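Local coordinates for protein SidF, inhibitor of growth family, member 3 (Legionella pneumophila subsp. pneumophila, PDB 4FYE) that probably removes phosphate from phosphoinositide lipids, acting as a membrane-associated phosphatase, at residues A[32-37]-A[72-77]; A[49-54]-A[182-187]; A[66-71]-A[128-133]; A[648-653]-A[705-710]. The protein carries 1 engineered substitution. All blocks are in the same frame, centred on the assembly; numbering follows the deposited sequence.

Contact 1 of 4, residues A[32-37]-A[72-77]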
loop_
_atom_site.group_PDB
_atom_site.type_symbol
_atom_site.label_atom_id
_atom_site.label_comp_id
_atom_site.label_asym_id
_atom_site.label_seq_id
_atom_site.Cartn_x
_atom_site.Cartn_y
_atom_site.Cartn_z
ATOM N N TYR A 32 3.313 -5.996 21.400
ATOM C CA TYR A 32 3.765 -6.751 20.225
ATOM C C TYR A 32 4.252 -8.192 20.474
ATOM O O TYR A 32 4.273 -8.982 19.519
ATOM C CB TYR A 32 4.896 -5.980 19.632
ATOM C CG TYR A 32 4.463 -4.721 19.018
ATOM C CD1 TYR A 32 3.973 -4.708 17.679
ATOM C CD2 TYR A 32 4.554 -3.520 19.717
ATOM C CE1 TYR A 32 3.591 -3.516 17.063
ATOM C CE2 TYR A 32 4.167 -2.320 19.106
ATOM C CZ TYR A 32 3.698 -2.325 17.801
ATOM O OH TYR A 32 3.384 -1.131 17.202
ATOM N N GLY A 33 4.632 -8.506 21.730
ATOM C CA GLY A 33 5.133 -9.804 22.168
ATOM C C GLY A 33 6.491 -10.118 21.543
ATOM O O GLY A 33 7.164 -9.226 21.021
ATOM N N TYR A 34 6.878 -11.397 21.547
ATOM C CA TYR A 34 8.204 -11.782 21.123
ATOM C C TYR A 34 9.285 -10.872 21.772
ATOM O O TYR A 34 10.062 -10.194 21.076
ATOM C CB TYR A 34 8.296 -11.807 19.585
ATOM C CG TYR A 34 7.183 -12.611 18.894
ATOM C CD1 TYR A 34 7.368 -13.995 18.567
ATOM C CD2 TYR A 34 5.935 -12.032 18.607
ATOM C CE1 TYR A 34 6.360 -14.744 17.968
ATOM C CE2 TYR A 34 4.910 -12.791 18.028
ATOM C CZ TYR A 34 5.138 -14.133 17.683
ATOM O OH TYR A 34 4.117 -14.876 17.075
ATOM N N PRO A 35 9.353 -10.865 23.107
ATOM C CA PRO A 35 10.401 -10.038 23.739
ATOM C C PRO A 35 11.854 -10.338 23.222
ATOM O O PRO A 35 12.220 -11.475 23.000
ATOM C CB PRO A 35 10.249 -10.340 25.232
ATOM C CG PRO A 35 9.616 -11.722 25.304
ATOM C CD PRO A 35 8.722 -11.802 24.060
ATOM N N GLY A 36 12.650 -9.306 22.977
ATOM C CA GLY A 36 13.986 -9.516 22.442
ATOM C C GLY A 36 14.000 -9.790 20.955
ATOM O O GLY A 36 15.045 -9.723 20.362
ATOM N N GLU A 37 12.867 -10.083 20.320
ATOM C CA GLU A 37 12.858 -10.064 18.848
ATOM C C GLU A 37 12.177 -8.763 18.391
ATOM O O GLU A 37 12.785 -8.013 17.629
ATOM C CB GLU A 37 12.259 -11.316 18.201
ATOM C CG GLU A 37 11.704 -11.076 16.776
ATOM C CD GLU A 37 10.902 -12.275 16.117
ATOM O OE1 GLU A 37 10.633 -13.351 16.745
ATOM O OE2 GLU A 37 10.527 -12.165 14.910
ATOM N N ILE A 72 1.401 -18.881 22.146
ATOM C CA ILE A 72 1.535 -18.162 23.430
ATOM C C ILE A 72 1.705 -16.643 23.324
ATOM O O ILE A 72 0.964 -15.894 23.971
ATOM C CB ILE A 72 2.623 -18.757 24.301
ATOM C CG1 ILE A 72 2.259 -20.226 24.521
ATOM C CG2 ILE A 72 2.651 -18.036 25.678
ATOM C CD1 ILE A 72 3.364 -20.976 25.267
ATOM N N GLN A 73 2.655 -16.208 22.501
ATOM C CA GLN A 73 2.888 -14.795 22.288
ATOM C C GLN A 73 1.667 -14.109 21.712
ATOM O O GLN A 73 1.324 -13.045 22.182
ATOM C CB GLN A 73 4.118 -14.518 21.426
ATOM C CG GLN A 73 5.391 -15.088 22.004
ATOM C CD GLN A 73 5.711 -14.459 23.330
ATOM O OE1 GLN A 73 5.763 -13.221 23.435
ATOM N NE2 GLN A 73 5.887 -15.292 24.365
ATOM N N GLU A 74 0.999 -14.721 20.744
ATOM C CA GLU A 74 -0.147 -14.084 20.109
ATOM C C GLU A 74 -1.299 -14.007 21.107
ATOM O O GLU A 74 -2.039 -13.041 21.134
ATOM C CB GLU A 74 -0.605 -14.872 18.863
ATOM C CG GLU A 74 0.471 -14.968 17.769
ATOM C CD GLU A 74 0.825 -13.607 17.132
ATOM O OE1 GLU A 74 0.070 -12.613 17.248
ATOM O OE2 GLU A 74 1.892 -13.522 16.516
ATOM N N ALA A 75 -1.470 -15.063 21.878
ATOM C CA ALA A 75 -2.410 -15.048 22.989
ATOM C C ALA A 75 -2.138 -13.905 23.961
ATOM O O ALA A 75 -3.070 -13.198 24.329
ATOM C CB ALA A 75 -2.385 -16.357 23.710
ATOM N N ASN A 76 -0.873 -13.704 24.356
ATOM C CA ASN A 76 -0.527 -12.547 25.193
ATOM C C ASN A 76 -0.848 -11.227 24.533
ATOM O O ASN A 76 -1.405 -10.373 25.192
ATOM C CB ASN A 76 0.926 -12.525 25.583
ATOM C CG ASN A 76 1.297 -13.610 26.582
ATOM O OD1 ASN A 76 0.474 -14.356 27.061
ATOM N ND2 ASN A 76 2.565 -13.729 26.830
ATOM N N ASN A 77 -0.518 -11.059 23.247
ATOM C CA ASN A 77 -0.862 -9.846 22.500
ATOM C C ASN A 77 -2.366 -9.582 22.478
ATOM O O ASN A 77 -2.846 -8.505 22.786
ATOM C CB ASN A 77 -0.366 -9.947 21.058
ATOM C CG ASN A 77 1.128 -9.899 20.985
ATOM O OD1 ASN A 77 1.774 -9.485 21.944
ATOM N ND2 ASN A 77 1.693 -10.341 19.864
#
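The ring of Y34 lies over the side chain of Q73, and this pair docks the irregular loop 32-37 onto the N-terminal part of helix 71-92. The geometry is that of a CH-pi contact: Q73 CB stands 3.9 Å from the centre of the Y34 ring and 12° off its normal. The glutamine then folds back on itself. With CG beside the backbone N (chi1 -58°) and the chain bent at chi2, the amide leaves the ring at a plane angle of 60°, and its OE1 accepts the backbone N of Y34 at 2.9 Å. The donor approaches tilted from the carbonyl plane. P35 adds its CD atom 3.3 Å from the same Q73 OE1. At the far end of the ring, Y34 OH donates to E74 OE2 over 2.7 Å, meeting the carboxylate on its anti side and near the plane of the tyrosine ring. Both oxygens of this pair are gripped twice: Y34 OH also accepts from D70 N, and E74 OE2 also bonds S715 OG, which holds the hydroxyl end of the ring in place. One helical turn beyond Q73, N77 presents its amide to the peptide joining Y32 and G33. N77 ND2 makes a weak hydrogen bond to Y32 O, 2.9 Å long, whereas N77 OD1 lies 3.0 Å from G33 N at an angle too poor for a bond.

Contact 2 of 4, residues A[49-54]-A[182-187]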
loop_
_atom_site.group_PDB
_atom_site.type_symbol
_atom_site.label_atom_id
_atom_site.label_comp_id
_atom_site.label_asym_id
_atom_site.label_seq_id
_atom_site.Cartn_x
_atom_site.Cartn_y
_atom_site.Cartn_z
ATOM N N LYS A 49 6.723 9.576 19.280
ATOM C CA LYS A 49 6.545 8.405 18.412
ATOM C C LYS A 49 7.528 7.238 18.714
ATOM O O LYS A 49 8.632 7.436 19.274
ATOM C CB LYS A 49 6.532 8.771 16.918
ATOM C CG LYS A 49 5.612 9.925 16.472
ATOM C CD LYS A 49 4.152 9.816 16.901
ATOM C CE LYS A 49 3.263 10.803 16.137
ATOM N NZ LYS A 49 1.798 10.590 16.359
ATOM N N GLN A 50 7.094 6.026 18.374
ATOM C CA GLN A 50 7.900 4.849 18.623
ATOM C C GLN A 50 8.211 4.083 17.369
ATOM O O GLN A 50 7.523 4.235 16.355
ATOM C CB GLN A 50 7.219 3.948 19.652
ATOM C CG GLN A 50 7.510 4.440 21.073
ATOM C CD GLN A 50 6.611 3.804 22.122
ATOM O OE1 GLN A 50 6.084 2.702 21.935
ATOM N NE2 GLN A 50 6.441 4.497 23.250
ATOM N N VAL A 51 9.188 3.190 17.491
ATOM C CA VAL A 51 9.661 2.417 16.395
ATOM C C VAL A 51 9.821 0.984 16.822
ATOM O O VAL A 51 10.427 0.728 17.856
ATOM C CB VAL A 51 11.028 2.940 16.034
ATOM C CG1 VAL A 51 11.562 2.223 14.830
ATOM C CG2 VAL A 51 10.908 4.418 15.780
ATOM N N VAL A 52 9.311 0.036 16.036
ATOM C CA VAL A 52 9.553 -1.340 16.377
ATOM C C VAL A 52 10.510 -1.953 15.349
ATOM O O VAL A 52 10.262 -1.852 14.127
ATOM C CB VAL A 52 8.271 -2.145 16.301
ATOM C CG1 VAL A 52 8.564 -3.557 16.787
ATOM C CG2 VAL A 52 7.125 -1.488 17.080
ATOM N N VAL A 53 11.556 -2.636 15.805
ATOM C CA VAL A 53 12.619 -3.115 14.907
ATOM C C VAL A 53 12.825 -4.639 15.114
ATOM O O VAL A 53 12.860 -5.116 16.236
ATOM C CB VAL A 53 13.952 -2.350 15.147
ATOM C CG1 VAL A 53 15.078 -2.840 14.233
ATOM C CG2 VAL A 53 13.802 -0.837 14.925
ATOM N N VAL A 54 12.940 -5.385 14.032
ATOM C CA VAL A 54 13.245 -6.776 14.090
ATOM C C VAL A 54 14.471 -7.043 13.213
ATOM O O VAL A 54 14.474 -6.669 12.037
ATOM C CB VAL A 54 12.075 -7.634 13.513
ATOM C CG1 VAL A 54 12.539 -9.060 13.269
ATOM C CG2 VAL A 54 10.881 -7.723 14.450
ATOM N N ARG A 182 0.514 5.540 15.679
ATOM C CA ARG A 182 1.091 4.406 14.956
ATOM C C ARG A 182 2.629 4.446 14.961
ATOM O O ARG A 182 3.267 5.477 14.719
ATOM C CB ARG A 182 0.554 4.304 13.523
ATOM C CG ARG A 182 -0.961 4.389 13.357
ATOM C CD ARG A 182 -1.375 5.731 12.766
ATOM N NE ARG A 182 -1.414 5.775 11.285
ATOM C CZ ARG A 182 -1.216 4.755 10.429
ATOM N NH1 ARG A 182 -0.940 3.520 10.847
ATOM N NH2 ARG A 182 -1.275 4.985 9.129
ATOM N N ASP A 183 3.205 3.293 15.236
ATOM C CA ASP A 183 4.610 3.125 15.313
ATOM C C ASP A 183 5.221 2.945 13.899
ATOM O O ASP A 183 4.598 2.417 12.963
ATOM C CB ASP A 183 4.874 1.876 16.159
ATOM C CG ASP A 183 4.467 2.029 17.604
ATOM O OD1 ASP A 183 4.326 3.174 18.112
ATOM O OD2 ASP A 183 4.293 0.965 18.266
ATOM N N THR A 184 6.454 3.340 13.746
ATOM C CA THR A 184 7.160 2.988 12.542
ATOM C C THR A 184 7.624 1.530 12.643
ATOM O O THR A 184 8.060 1.099 13.700
ATOM C CB THR A 184 8.376 3.910 12.384
ATOM O OG1 THR A 184 7.919 5.201 11.977
ATOM C CG2 THR A 184 9.192 3.411 11.301
ATOM N N LEU A 185 7.549 0.779 11.558
ATOM C CA LEU A 185 7.947 -0.581 11.666
ATOM C C LEU A 185 9.091 -0.918 10.733
ATOM O O LEU A 185 9.036 -0.614 9.514
ATOM C CB LEU A 185 6.771 -1.474 11.336
ATOM C CG LEU A 185 5.448 -1.027 11.918
ATOM C CD1 LEU A 185 4.432 -1.856 11.141
ATOM C CD2 LEU A 185 5.381 -1.316 13.437
ATOM N N ILE A 186 10.108 -1.592 11.300
ATOM C CA ILE A 186 11.343 -1.892 10.589
ATOM C C ILE A 186 11.759 -3.360 10.661
ATOM O O ILE A 186 11.791 -3.974 11.730
ATOM C CB ILE A 186 12.502 -1.026 11.112
ATOM C CG1 ILE A 186 12.129 0.439 11.043
ATOM C CG2 ILE A 186 13.744 -1.166 10.211
ATOM C CD1 ILE A 186 13.294 1.348 11.401
ATOM N N HIS A 187 12.080 -3.931 9.515
ATOM C CA HIS A 187 12.767 -5.215 9.479
ATOM C C HIS A 187 14.093 -5.111 8.806
ATOM O O HIS A 187 14.143 -4.767 7.594
ATOM C CB HIS A 187 11.942 -6.198 8.724
ATOM C CG HIS A 187 12.508 -7.591 8.706
ATOM N ND1 HIS A 187 12.144 -8.483 7.802
ATOM C CD2 HIS A 187 13.498 -8.187 9.464
ATOM C CE1 HIS A 187 12.770 -9.634 8.006
ATOM N NE2 HIS A 187 13.641 -9.437 9.006
#
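V52 and L185 sit side by side on neighbouring parallel strands, 50-54 and 184-187, inside a six-stranded mixed sheet. The long, mostly helical connection between them is of the crossover kind. The axes of the two strand segments approach to 4.8 Å and lie 12° apart. Four backbone hydrogen bonds hold the register, from T184 N to Q50 O at one end to V54 N to I186 O at the other. Apolar packing fills the middle. On one face V52 CG2 meets L185 CD2 at 4.0 Å; on the other, I186 reaches back along the strand, its CD1 lying 3.9 Å from V51 CG1, while its CB faces V53 CG2. Helix 9-16 covers the I186 face and helix 701-712 the L185 face. The start of the pair is looser: K49 and R182 are partly exposed and their side chains do not meet the opposite segment. D183 marks the transition, with OD1 3.4 Å from Q50 CB and OD2 bonded to Y32 OH. At the other end H187 NE2 is bonded to S56 OG. A chi1 of -176° swings H187 CG anti to the backbone N and brings the ring edge, at CD2, to 3.1 Å from V54 O.

Contact 3 of 4, residues A[66-71]-A[128-133]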
loop_
_atom_site.group_PDB
_atom_site.type_symbol
_atom_site.label_atom_id
_atom_site.label_comp_id
_atom_site.label_asym_id
_atom_site.label_seq_id
_atom_site.Cartn_x
_atom_site.Cartn_y
_atom_site.Cartn_z
ATOM N N THR A 66 13.238 -15.955 13.610
ATOM C CA THR A 66 12.422 -14.790 13.809
ATOM C C THR A 66 11.281 -14.839 12.803
ATOM O O THR A 66 11.336 -15.566 11.766
ATOM C CB THR A 66 13.250 -13.519 13.568
ATOM O OG1 THR A 66 13.946 -13.618 12.319
ATOM C CG2 THR A 66 14.336 -13.335 14.673
ATOM N N GLY A 67 10.232 -14.066 13.054
ATOM C CA GLY A 67 9.137 -14.018 12.081
ATOM C C GLY A 67 8.345 -15.341 12.084
ATOM O O GLY A 67 7.696 -15.716 11.099
ATOM N N GLN A 68 8.358 -16.037 13.211
ATOM C CA GLN A 68 7.773 -17.341 13.275
ATOM C C GLN A 68 6.573 -17.285 14.206
ATOM O O GLN A 68 6.693 -16.758 15.285
ATOM C CB GLN A 68 8.875 -18.266 13.771
ATOM C CG GLN A 68 8.825 -19.626 13.142
ATOM C CD GLN A 68 9.253 -19.681 11.678
ATOM O OE1 GLN A 68 8.565 -20.213 10.868
ATOM N NE2 GLN A 68 10.406 -19.229 11.389
ATOM N N PRO A 69 5.375 -17.794 13.811
ATOM C CA PRO A 69 4.235 -17.605 14.802
ATOM C C PRO A 69 4.417 -18.406 16.032
ATOM O O PRO A 69 4.850 -19.568 15.980
ATOM C CB PRO A 69 3.030 -18.180 14.114
ATOM C CG PRO A 69 3.439 -18.321 12.690
ATOM C CD PRO A 69 4.919 -18.444 12.588
ATOM N N ASP A 70 4.043 -17.813 17.146
ATOM C CA ASP A 70 4.085 -18.516 18.400
ATOM C C ASP A 70 2.749 -18.289 19.125
ATOM O O ASP A 70 2.456 -17.136 19.472
ATOM C CB ASP A 70 5.248 -17.946 19.208
ATOM C CG ASP A 70 5.364 -18.609 20.608
ATOM O OD1 ASP A 70 4.316 -18.991 21.195
ATOM O OD2 ASP A 70 6.491 -18.740 21.130
ATOM N N VAL A 71 1.941 -19.326 19.370
ATOM C CA VAL A 71 0.565 -19.042 19.880
ATOM C C VAL A 71 0.477 -18.485 21.304
ATOM O O VAL A 71 -0.380 -17.661 21.625
ATOM C CB VAL A 71 -0.468 -20.169 19.696
ATOM C CG1 VAL A 71 -0.698 -20.427 18.231
ATOM C CG2 VAL A 71 -0.053 -21.435 20.377
ATOM N N ASP A 128 6.309 -23.516 12.030
ATOM C CA ASP A 128 7.338 -23.284 11.044
ATOM C C ASP A 128 6.633 -22.969 9.723
ATOM O O ASP A 128 5.897 -23.815 9.154
ATOM C CB ASP A 128 8.240 -24.481 10.900
ATOM C CG ASP A 128 9.308 -24.282 9.765
ATOM O OD1 ASP A 128 9.546 -23.120 9.289
ATOM O OD2 ASP A 128 9.921 -25.305 9.345
ATOM N N LEU A 129 6.813 -21.742 9.272
ATOM C CA LEU A 129 6.185 -21.198 8.066
ATOM C C LEU A 129 6.797 -21.766 6.793
ATOM O O LEU A 129 6.170 -21.652 5.726
ATOM C CB LEU A 129 6.420 -19.705 7.960
ATOM C CG LEU A 129 5.557 -18.748 8.808
ATOM C CD1 LEU A 129 5.792 -17.330 8.346
ATOM C CD2 LEU A 129 4.075 -19.046 8.799
ATOM N N PHE A 130 7.958 -22.425 6.877
ATOM C CA PHE A 130 8.668 -22.680 5.626
ATOM C C PHE A 130 8.763 -24.133 5.404
ATOM O O PHE A 130 9.612 -24.608 4.751
ATOM C CB PHE A 130 10.042 -22.074 5.666
ATOM C CG PHE A 130 9.987 -20.617 5.957
ATOM C CD1 PHE A 130 9.246 -19.751 5.093
ATOM C CD2 PHE A 130 10.587 -20.090 7.111
ATOM C CE1 PHE A 130 9.139 -18.404 5.378
ATOM C CE2 PHE A 130 10.471 -18.735 7.391
ATOM C CZ PHE A 130 9.751 -17.891 6.506
ATOM N N SER A 131 7.784 -24.800 5.923
ATOM C CA SER A 131 7.667 -26.200 5.899
ATOM C C SER A 131 6.193 -26.489 5.641
ATOM O O SER A 131 5.306 -25.605 5.822
ATOM C CB SER A 131 7.873 -26.580 7.388
ATOM O OG SER A 131 8.281 -27.848 7.355
ATOM N N SER A 132 5.862 -27.738 5.438
ATOM C CA SER A 132 4.461 -28.077 5.221
ATOM C C SER A 132 3.509 -27.907 6.418
ATOM O O SER A 132 3.837 -28.291 7.543
ATOM C CB SER A 132 4.365 -29.482 4.649
ATOM O OG SER A 132 3.088 -29.955 4.938
ATOM N N LYS A 133 2.284 -27.432 6.196
ATOM C CA LYS A 133 1.399 -27.150 7.326
ATOM C C LYS A 133 0.979 -28.489 7.825
ATOM O O LYS A 133 0.325 -28.639 8.910
ATOM C CB LYS A 133 0.119 -26.477 6.895
ATOM C CG LYS A 133 0.180 -25.215 6.068
ATOM C CD LYS A 133 -1.266 -24.810 5.846
ATOM C CE LYS A 133 -1.869 -25.662 4.743
ATOM N NZ LYS A 133 -2.053 -24.845 3.512
#
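An Asx turn at D128 presents the backbone N of L129 to the side chain of Q68. The turn is defined by F130 N donating to D128 OD1 at 3.0 Å, from well above the carboxylate plane. Q68 OE1 accepts L129 N at 2.8 Å with an N-H...O angle of 173°, and the donor lies nearly along the C=O axis, so the link is close to linear at both atoms. The glutamine gets there through a chain bent at chi2 (72°). Its other amide atom, NE2, approaches F130 CE2 at 4.0 Å, with amide and ring planes nearly perpendicular at 84°. L129 CB lies over one face of that ring. An apolar contact flanks the polar link, L129 CG packing against P69 CD at 3.8 Å. Separately, L129 CD1 comes 3.7 Å from the carbonyl O of G67. D128 has a second role, since OD2 forms a salt bridge with R63 while OD1 holds the turn. The contact joins two loops, one leading into helix 71-92, where D70 is the N-cap, and one between helices 98-119 and 136-163. P69 and L129 both rest on F733 of helix 733-741, and P69 also touches F141 of helix 136-163.

Contact 4 of 4, residues A[648-653]-A[705-710]. With PO4 (phosphate ion), chain B.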
loop_
_atom_site.group_PDB
_atom_site.type_symbol
_atom_site.label_atom_id
_atom_site.label_comp_id
_atom_site.label_asym_id
_atom_site.label_seq_id
_atom_site.Cartn_x
_atom_site.Cartn_y
_atom_site.Cartn_z
ATOM N N SER A 648 -9.288 -3.975 3.836
ATOM C CA SER A 648 -8.524 -3.419 4.968
ATOM C C SER A 648 -6.983 -3.284 4.733
ATOM O O SER A 648 -6.280 -2.700 5.551
ATOM C CB SER A 648 -8.765 -4.309 6.195
ATOM O OG SER A 648 -8.187 -5.605 5.966
ATOM N N ASN A 649 -6.504 -3.947 3.692
ATOM C CA ASN A 649 -5.102 -3.938 3.315
ATOM C C ASN A 649 -4.248 -4.848 4.177
ATOM O O ASN A 649 -3.044 -4.904 4.021
ATOM C CB ASN A 649 -4.527 -2.531 3.327
ATOM C CG ASN A 649 -3.298 -2.417 2.464
ATOM O OD1 ASN A 649 -3.301 -2.842 1.316
ATOM N ND2 ASN A 649 -2.232 -1.867 3.019
ATOM N N ASN A 650 -4.883 -5.550 5.096
ATOM C CA ASN A 650 -4.202 -6.539 5.909
ATOM C C ASN A 650 -3.698 -7.746 5.131
ATOM O O ASN A 650 -2.656 -8.299 5.448
ATOM C CB ASN A 650 -5.075 -6.974 7.080
ATOM C CG ASN A 650 -5.154 -5.923 8.158
ATOM O OD1 ASN A 650 -4.191 -5.211 8.408
ATOM N ND2 ASN A 650 -6.306 -5.814 8.792
ATOM N N ASP A 651 -4.471 -8.191 4.151
ATOM C CA ASP A 651 -4.198 -9.475 3.535
ATOM C C ASP A 651 -3.722 -9.472 2.087
ATOM O O ASP A 651 -2.548 -9.653 1.831
ATOM C CB ASP A 651 -5.413 -10.376 3.710
ATOM C CG ASP A 651 -6.050 -10.220 5.075
ATOM O OD1 ASP A 651 -5.415 -10.590 6.076
ATOM O OD2 ASP A 651 -7.182 -9.716 5.152
ATOM N N ARG A 652 -4.629 -9.272 1.143
ATOM C CA ARG A 652 -4.273 -9.354 -0.270
ATOM C C ARG A 652 -3.259 -8.303 -0.694
ATOM O O ARG A 652 -2.341 -8.584 -1.441
ATOM C CB ARG A 652 -5.518 -9.253 -1.144
ATOM C CG ARG A 652 -6.152 -10.585 -1.476
ATOM C CD ARG A 652 -7.552 -10.409 -2.020
ATOM N NE ARG A 652 -8.325 -9.460 -1.236
ATOM C CZ ARG A 652 -9.590 -9.155 -1.479
ATOM N NH1 ARG A 652 -10.222 -9.719 -2.486
ATOM N NH2 ARG A 652 -10.220 -8.287 -0.715
ATOM N N GLY A 653 -3.442 -7.091 -0.199
ATOM C CA GLY A 653 -2.559 -5.940 -0.521
ATOM C C GLY A 653 -1.161 -6.106 0.012
ATOM O O GLY A 653 -0.171 -5.764 -0.664
ATOM N N ALA A 705 3.674 -9.456 9.445
ATOM C CA ALA A 705 3.072 -9.854 10.697
ATOM C C ALA A 705 3.119 -8.696 11.692
ATOM O O ALA A 705 2.192 -8.521 12.517
ATOM C CB ALA A 705 3.706 -11.111 11.252
ATOM N N LEU A 706 4.155 -7.870 11.567
ATOM C CA LEU A 706 4.281 -6.655 12.405
ATOM C C LEU A 706 3.202 -5.636 12.110
ATOM O O LEU A 706 2.577 -5.133 13.015
ATOM C CB LEU A 706 5.607 -5.968 12.091
ATOM C CG LEU A 706 6.747 -6.261 13.025
ATOM C CD1 LEU A 706 7.758 -5.124 12.917
ATOM C CD2 LEU A 706 6.178 -6.264 14.457
ATOM N N HIS A 707 3.031 -5.338 10.807
ATOM C CA HIS A 707 2.003 -4.444 10.299
ATOM C C HIS A 707 0.665 -4.939 10.768
ATOM O O HIS A 707 -0.074 -4.148 11.319
ATOM C CB HIS A 707 2.129 -4.292 8.781
ATOM C CG HIS A 707 0.864 -3.884 8.079
ATOM N ND1 HIS A 707 0.613 -2.603 7.728
ATOM C CD2 HIS A 707 -0.241 -4.632 7.667
ATOM C CE1 HIS A 707 -0.606 -2.526 7.146
ATOM N NE2 HIS A 707 -1.136 -3.764 7.116
ATOM N N HIS A 708 0.364 -6.246 10.621
ATOM C CA HIS A 708 -0.917 -6.805 11.089
ATOM C C HIS A 708 -1.158 -6.624 12.581
ATOM O O HIS A 708 -2.294 -6.391 13.041
ATOM C CB HIS A 708 -1.024 -8.294 10.690
ATOM C CG HIS A 708 -2.453 -8.843 10.685
ATOM N ND1 HIS A 708 -3.108 -9.253 11.835
ATOM C CD2 HIS A 708 -3.321 -9.086 9.638
ATOM C CE1 HIS A 708 -4.341 -9.699 11.516
ATOM N NE2 HIS A 708 -4.464 -9.635 10.170
ATOM N N THR A 709 -0.096 -6.737 13.368
ATOM C CA THR A 709 -0.209 -6.577 14.812
ATOM C C THR A 709 -0.597 -5.136 15.164
ATOM O O THR A 709 -1.560 -4.911 15.903
ATOM C CB THR A 709 1.084 -7.032 15.512
ATOM O OG1 THR A 709 1.306 -8.397 15.132
ATOM C CG2 THR A 709 0.938 -6.970 17.037
ATOM N N ALA A 710 0.148 -4.189 14.639
ATOM C CA ALA A 710 -0.195 -2.751 14.730
ATOM C C ALA A 710 -1.617 -2.417 14.250
ATOM O O ALA A 710 -2.272 -1.548 14.801
ATOM C CB ALA A 710 0.805 -1.922 13.928
HETATM P P PO4 B . -8.069 -8.021 2.349
HETATM O O1 PO4 B . -7.517 -9.012 1.318
HETATM O O2 PO4 B . -9.181 -7.177 1.737
HETATM O O3 PO4 B . -8.687 -8.658 3.603
HETATM O O4 PO4 B . -6.934 -7.090 2.817
#
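N650 faces two successive histidines of helix 701-712, H707 and H708. Its CB packs on H708 CD2 at 3.8 Å, the side chains crossing at about a right angle with amide and ring planes 48° apart. Its OD1 lies 3.6 Å from H707 NE2, oblique to that ring, and no hydrogen bond crosses between the segments. Both histidines extend from the helix with CG anti to the backbone N (chi1 156° for H707). The loop bearing N650 has the CX5R spacing of a phosphatase P-loop, running from S646 to R652, with serine at the usual cysteine position, consistent with the engineered substitution. It wraps a phosphate ion, probably from the crystallisation liquor, at the start of helix 652-668. D651 N donates to phosphate O4 at 3.0 Å and R652 N to O1 at 2.9 Å. The R652 guanidinium turns its edge to the ion, NE reaching phosphate O1 at 2.7 Å and NH2 reaching O2 at 2.9 Å. S646 OG and K647 N add further bonds to the phosphate. A second shell fixes these groups: K718 N holds D651 OD1, N711 ND2 donates to N650 OD1, V714 O bonds H708 ND1, and the ring of H707 meets that of Y204.

How the contacts relate
Following the chain, contact 1 opens first at 32-37, before contact 2 opens at 49-54 and contact 3 at 66-71. Contact 1 closes next, at 72-77 in helix 71-92, so it crosses both of the others. Contact 3 closes at 128-133, nested in the longer loop that contact 2 closes at 182-187. Contact 4 follows in series, bringing helix 701-712 to the phosphate-binding loop. Y32 links three of the contacts: it touches V52 and D183 of contact 2 and T709 of contact 4. L185 packs on H707, joining sheet and helix, whereas E37 bonds G67 and so ties contact 1 to contact 3. Contacts 3 and 4 do not touch.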